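Local coordinates for protein putative Chlorite dismutase TA0507 (Thermoplasma acidophilum, PDB 3DTZ) that is of uncertain function but probably binds heme and may act as an oxidoreductase of the chlorite dismutase type, at residues 24-32 against 88-99. Numbering follows the deposited sequence.
Sequences IYTSVLSYR and PDLMILAKERVQ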
loop_
_atom_site.group_PDB
_atom_site.type_symbol
_atom_site.label_atom_id
_atom_site.label_comp_id
_atom_site.label_asym_id
_atom_site.label_seq_id
_atom_site.Cartn_x
_atom_site.Cartn_y
_atom_site.Cartn_z
ATOM N N ILE D 24 14.955 -5.950 28.628
ATOM C CA ILE D 24 14.344 -4.623 28.589
ATOM C C ILE D 24 13.577 -4.498 27.269
ATOM O O ILE D 24 14.164 -4.693 26.201
ATOM C CB ILE D 24 15.380 -3.484 28.698
ATOM C CG1 ILE D 24 16.298 -3.655 29.933
ATOM C CG2 ILE D 24 14.638 -2.103 28.732
ATOM C CD1 ILE D 24 17.465 -2.672 29.998
ATOM N N TYR D 25 12.277 -4.169 27.349
ATOM C CA TYR D 25 11.420 -3.975 26.159
ATOM C C TYR D 25 11.391 -2.507 25.792
ATOM O O TYR D 25 11.579 -1.641 26.643
ATOM C CB TYR D 25 9.976 -4.395 26.448
ATOM C CG TYR D 25 9.830 -5.868 26.746
ATOM C CD1 TYR D 25 9.588 -6.778 25.716
ATOM C CD2 TYR D 25 9.918 -6.350 28.064
ATOM C CE1 TYR D 25 9.451 -8.156 25.989
ATOM C CE2 TYR D 25 9.798 -7.703 28.350
ATOM C CZ TYR D 25 9.561 -8.602 27.309
ATOM O OH TYR D 25 9.424 -9.939 27.582
ATOM N N THR D 26 11.180 -2.214 24.523
ATOM C CA THR D 26 11.004 -0.820 24.112
ATOM C C THR D 26 9.958 -0.712 23.004
ATOM O O THR D 26 9.737 -1.664 22.239
ATOM C CB THR D 26 12.332 -0.164 23.703
ATOM O OG1 THR D 26 12.128 1.242 23.500
ATOM C CG2 THR D 26 12.925 -0.835 22.421
ATOM N N SER D 27 9.325 0.465 22.930
ATOM C CA SER D 27 8.385 0.732 21.846
ATOM C C SER D 27 8.627 2.110 21.283
ATOM O O SER D 27 8.990 3.031 22.020
ATOM C CB SER D 27 6.941 0.637 22.344
ATOM O OG SER D 27 6.526 -0.718 22.431
ATOM N N VAL D 28 8.416 2.226 19.976
ATOM C CA VAL D 28 8.402 3.531 19.333
ATOM C C VAL D 28 7.006 3.629 18.689
ATOM O O VAL D 28 6.604 2.719 17.969
ATOM C CB VAL D 28 9.497 3.638 18.256
ATOM C CG1 VAL D 28 9.410 4.997 17.562
ATOM C CG2 VAL D 28 10.932 3.430 18.911
ATOM N N LEU D 29 6.304 4.723 18.962
ATOM C CA LEU D 29 4.961 4.982 18.398
ATOM C C LEU D 29 4.994 6.331 17.695
ATOM O O LEU D 29 5.608 7.268 18.203
ATOM C CB LEU D 29 3.887 5.054 19.509
ATOM C CG LEU D 29 3.893 4.005 20.636
ATOM C CD1 LEU D 29 2.729 4.291 21.601
ATOM C CD2 LEU D 29 3.808 2.578 20.038
ATOM N N SER D 30 4.314 6.447 16.562
ATOM C CA SER D 30 4.153 7.768 15.951
ATOM C C SER D 30 2.679 8.031 15.625
ATOM O O SER D 30 1.913 7.086 15.395
ATOM C CB SER D 30 5.057 7.928 14.732
ATOM O OG SER D 30 4.664 7.058 13.673
ATOM N N TYR D 31 2.290 9.302 15.695
ATOM C CA TYR D 31 0.906 9.704 15.499
ATOM C C TYR D 31 0.840 10.943 14.652
ATOM O O TYR D 31 1.737 11.791 14.693
ATOM C CB TYR D 31 0.236 10.009 16.855
ATOM C CG TYR D 31 -0.077 8.781 17.668
ATOM C CD1 TYR D 31 0.912 8.205 18.503
ATOM C CD2 TYR D 31 -1.321 8.179 17.592
ATOM C CE1 TYR D 31 0.653 7.044 19.244
ATOM C CE2 TYR D 31 -1.609 7.011 18.336
ATOM C CZ TYR D 31 -0.620 6.467 19.156
ATOM O OH TYR D 31 -0.896 5.340 19.868
ATOM N N ARG D 32 -0.268 11.071 13.934
ATOM C CA ARG D 32 -0.514 12.219 13.103
ATOM C C ARG D 32 -1.873 12.775 13.460
ATOM O O ARG D 32 -2.883 12.047 13.442
ATOM C CB ARG D 32 -0.501 11.815 11.641
ATOM C CG ARG D 32 -0.554 13.027 10.661
ATOM C CD ARG D 32 -0.498 12.567 9.218
ATOM N NE ARG D 32 -1.627 11.760 8.852
ATOM C CZ ARG D 32 -1.554 10.421 8.726
ATOM N NH1 ARG D 32 -0.377 9.736 8.877
ATOM N NH2 ARG D 32 -2.640 9.766 8.415
ATOM N N PRO D 88 6.541 -6.256 30.650
ATOM C CA PRO D 88 5.731 -6.308 29.422
ATOM C C PRO D 88 4.271 -5.879 29.625
ATOM O O PRO D 88 3.625 -5.442 28.674
ATOM C CB PRO D 88 5.848 -7.770 28.971
ATOM C CG PRO D 88 6.182 -8.533 30.183
ATOM C CD PRO D 88 6.940 -7.597 31.113
ATOM N N ASP D 89 3.790 -5.975 30.865
ATOM C CA ASP D 89 2.476 -5.468 31.289
ATOM C C ASP D 89 2.463 -3.951 31.273
ATOM O O ASP D 89 1.510 -3.329 30.812
ATOM C CB ASP D 89 2.124 -6.030 32.692
ATOM C CG ASP D 89 0.816 -5.456 33.277
ATOM O OD1 ASP D 89 -0.232 -5.497 32.588
ATOM O OD2 ASP D 89 0.842 -4.982 34.445
ATOM N N LEU D 90 3.535 -3.340 31.753
ATOM C CA LEU D 90 3.679 -1.898 31.606
ATOM C C LEU D 90 3.761 -1.472 30.147
ATOM O O LEU D 90 3.346 -0.377 29.814
ATOM C CB LEU D 90 4.870 -1.375 32.409
ATOM C CG LEU D 90 4.745 -1.513 33.944
ATOM C CD1 LEU D 90 5.914 -0.820 34.570
ATOM C CD2 LEU D 90 3.423 -0.911 34.442
HETATM N N MSE D 91 4.304 -2.324 29.280
HETATM C CA MSE D 91 4.441 -1.954 27.863
HETATM C C MSE D 91 3.057 -1.875 27.198
HETATM O O MSE D 91 2.778 -0.950 26.428
HETATM C CB MSE D 91 5.381 -2.925 27.107
HETATM C CG MSE D 91 6.861 -2.876 27.595
HETATM SE SE MSE D 91 7.631 -1.085 27.479
HETATM C CE MSE D 91 7.903 -0.938 25.584
ATOM N N ILE D 92 2.195 -2.844 27.488
ATOM C CA ILE D 92 0.847 -2.815 26.873
ATOM C C ILE D 92 0.002 -1.675 27.495
ATOM O O ILE D 92 -0.723 -0.959 26.786
ATOM C CB ILE D 92 0.143 -4.200 26.913
ATOM C CG1 ILE D 92 -1.252 -4.114 26.241
ATOM C CG2 ILE D 92 0.028 -4.761 28.320
ATOM C CD1 ILE D 92 -1.165 -3.727 24.798
ATOM N N LEU D 93 0.140 -1.475 28.804
ATOM C CA LEU D 93 -0.555 -0.346 29.489
ATOM C C LEU D 93 -0.165 1.026 28.925
ATOM O O LEU D 93 -1.022 1.925 28.747
ATOM C CB LEU D 93 -0.277 -0.396 30.995
ATOM C CG LEU D 93 -1.091 -1.460 31.728
ATOM C CD1 LEU D 93 -0.559 -1.633 33.119
ATOM C CD2 LEU D 93 -2.596 -1.084 31.748
ATOM N N ALA D 94 1.119 1.176 28.627
ATOM C CA ALA D 94 1.645 2.425 28.056
ATOM C C ALA D 94 1.074 2.631 26.661
ATOM O O ALA D 94 0.592 3.707 26.348
ATOM C CB ALA D 94 3.160 2.374 27.996
ATOM N N LYS D 95 1.085 1.576 25.843
ATOM C CA LYS D 95 0.541 1.700 24.470
ATOM C C LYS D 95 -0.944 2.093 24.530
ATOM O O LYS D 95 -1.399 2.983 23.814
ATOM C CB LYS D 95 0.768 0.411 23.668
ATOM C CG LYS D 95 0.132 0.431 22.231
ATOM C CD LYS D 95 -1.287 -0.174 22.284
ATOM C CE LYS D 95 -1.950 -0.208 20.876
ATOM N NZ LYS D 95 -3.215 -0.988 20.956
ATOM N N GLU D 96 -1.693 1.468 25.418
ATOM C CA GLU D 96 -3.136 1.755 25.512
ATOM C C GLU D 96 -3.414 3.163 26.031
ATOM O O GLU D 96 -4.361 3.801 25.583
ATOM C CB GLU D 96 -3.826 0.752 26.403
ATOM C CG GLU D 96 -3.922 -0.607 25.712
ATOM C CD GLU D 96 -4.323 -1.714 26.652
ATOM O OE1 GLU D 96 -4.164 -1.587 27.903
ATOM O OE2 GLU D 96 -4.784 -2.730 26.106
ATOM N N ARG D 97 -2.566 3.613 26.949
ATOM C CA ARG D 97 -2.674 4.952 27.507
ATOM C C ARG D 97 -2.460 6.023 26.427
ATOM O O ARG D 97 -3.242 6.983 26.321
ATOM C CB ARG D 97 -1.623 5.123 28.612
ATOM C CG ARG D 97 -1.544 6.544 29.217
ATOM C CD ARG D 97 -2.765 6.867 30.052
ATOM N NE ARG D 97 -2.620 8.173 30.725
ATOM C CZ ARG D 97 -2.791 9.340 30.109
ATOM N NH1 ARG D 97 -3.127 9.367 28.828
ATOM N NH2 ARG D 97 -2.653 10.478 30.772
ATOM N N VAL D 98 -1.361 5.896 25.693
ATOM C CA VAL D 98 -1.040 6.809 24.600
ATOM C C VAL D 98 -2.164 6.735 23.526
ATOM O O VAL D 98 -2.710 7.746 23.102
ATOM C CB VAL D 98 0.345 6.528 24.004
ATOM C CG1 VAL D 98 0.569 7.413 22.748
ATOM C CG2 VAL D 98 1.440 6.802 25.077
ATOM N N GLN D 99 -2.508 5.532 23.105
ATOM C CA GLN D 99 -3.591 5.388 22.127
ATOM C C GLN D 99 -4.924 6.013 22.551
ATOM O O GLN D 99 -5.586 6.668 21.734
ATOM C CB GLN D 99 -3.758 3.910 21.730
ATOM C CG GLN D 99 -4.693 3.708 20.549
ATOM C CD GLN D 99 -3.965 3.210 19.313
ATOM O OE1 GLN D 99 -2.995 3.853 18.839
ATOM N NE2 GLN D 99 -4.397 2.014 18.806
HETATM O O HOH W 1 4.147 -0.678 24.106
#
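Tyr-31 and Gln-99 meet at about a right angle, their ring and amide planes 88° apart, and Tyr-31 OH donates a hydrogen bond of 2.8 Å to Gln-99 OE1. The oxygen lies at the edge of the ring; the hydroxyl approaches it at a C=O...O angle of 136°, tilted out of the carbonyl plane. On its other end the amide reaches across the subunit interface, Gln-99 NE2 bonding to Thr-75 O of the second subunit. Val-98 brings CG1 within 3.5 Å of Tyr-31 CE1, and the same methyl meets Leu-29 CD1 tip to tip at 4.0 Å. This CG1, anti to the backbone N, is the branch directed at the strand, which lets one methyl touch both side chains. Strand 25-33 is a central member of the antiparallel sheet in this alpha+beta, ferredoxin-like half of a chlorite dismutase-type fold, paired with strands 79-85 and 106-116. Helix 88-102 packs over one face of it, running nearly parallel to the strand, with segment axes 14° apart and 9.0 Å at closest approach. Because the strand is extended, its alternate residues Tyr-25, Ser-27, Leu-29 and Tyr-31 point toward the helix. Near the helix start, the selenomethionine Met-91 is bent at chi2 and chi3, which brings CE against the strand backbone, 3.3 Å from Ser-27 N, while its CG touches Tyr-25 CB at 3.7 Å. Pro-88 CB sits over one face of the Tyr-25 ring, displaced toward the rim. Beyond the Met-91 methyl, toward the middle of the contact, a water donates to Met-91 O at 2.7 Å; its second bond, to Ser-27 OG, is tentative, since that side chain has two conformers, and in the one described OG also bonds to Ser-112 O on strand 106-116.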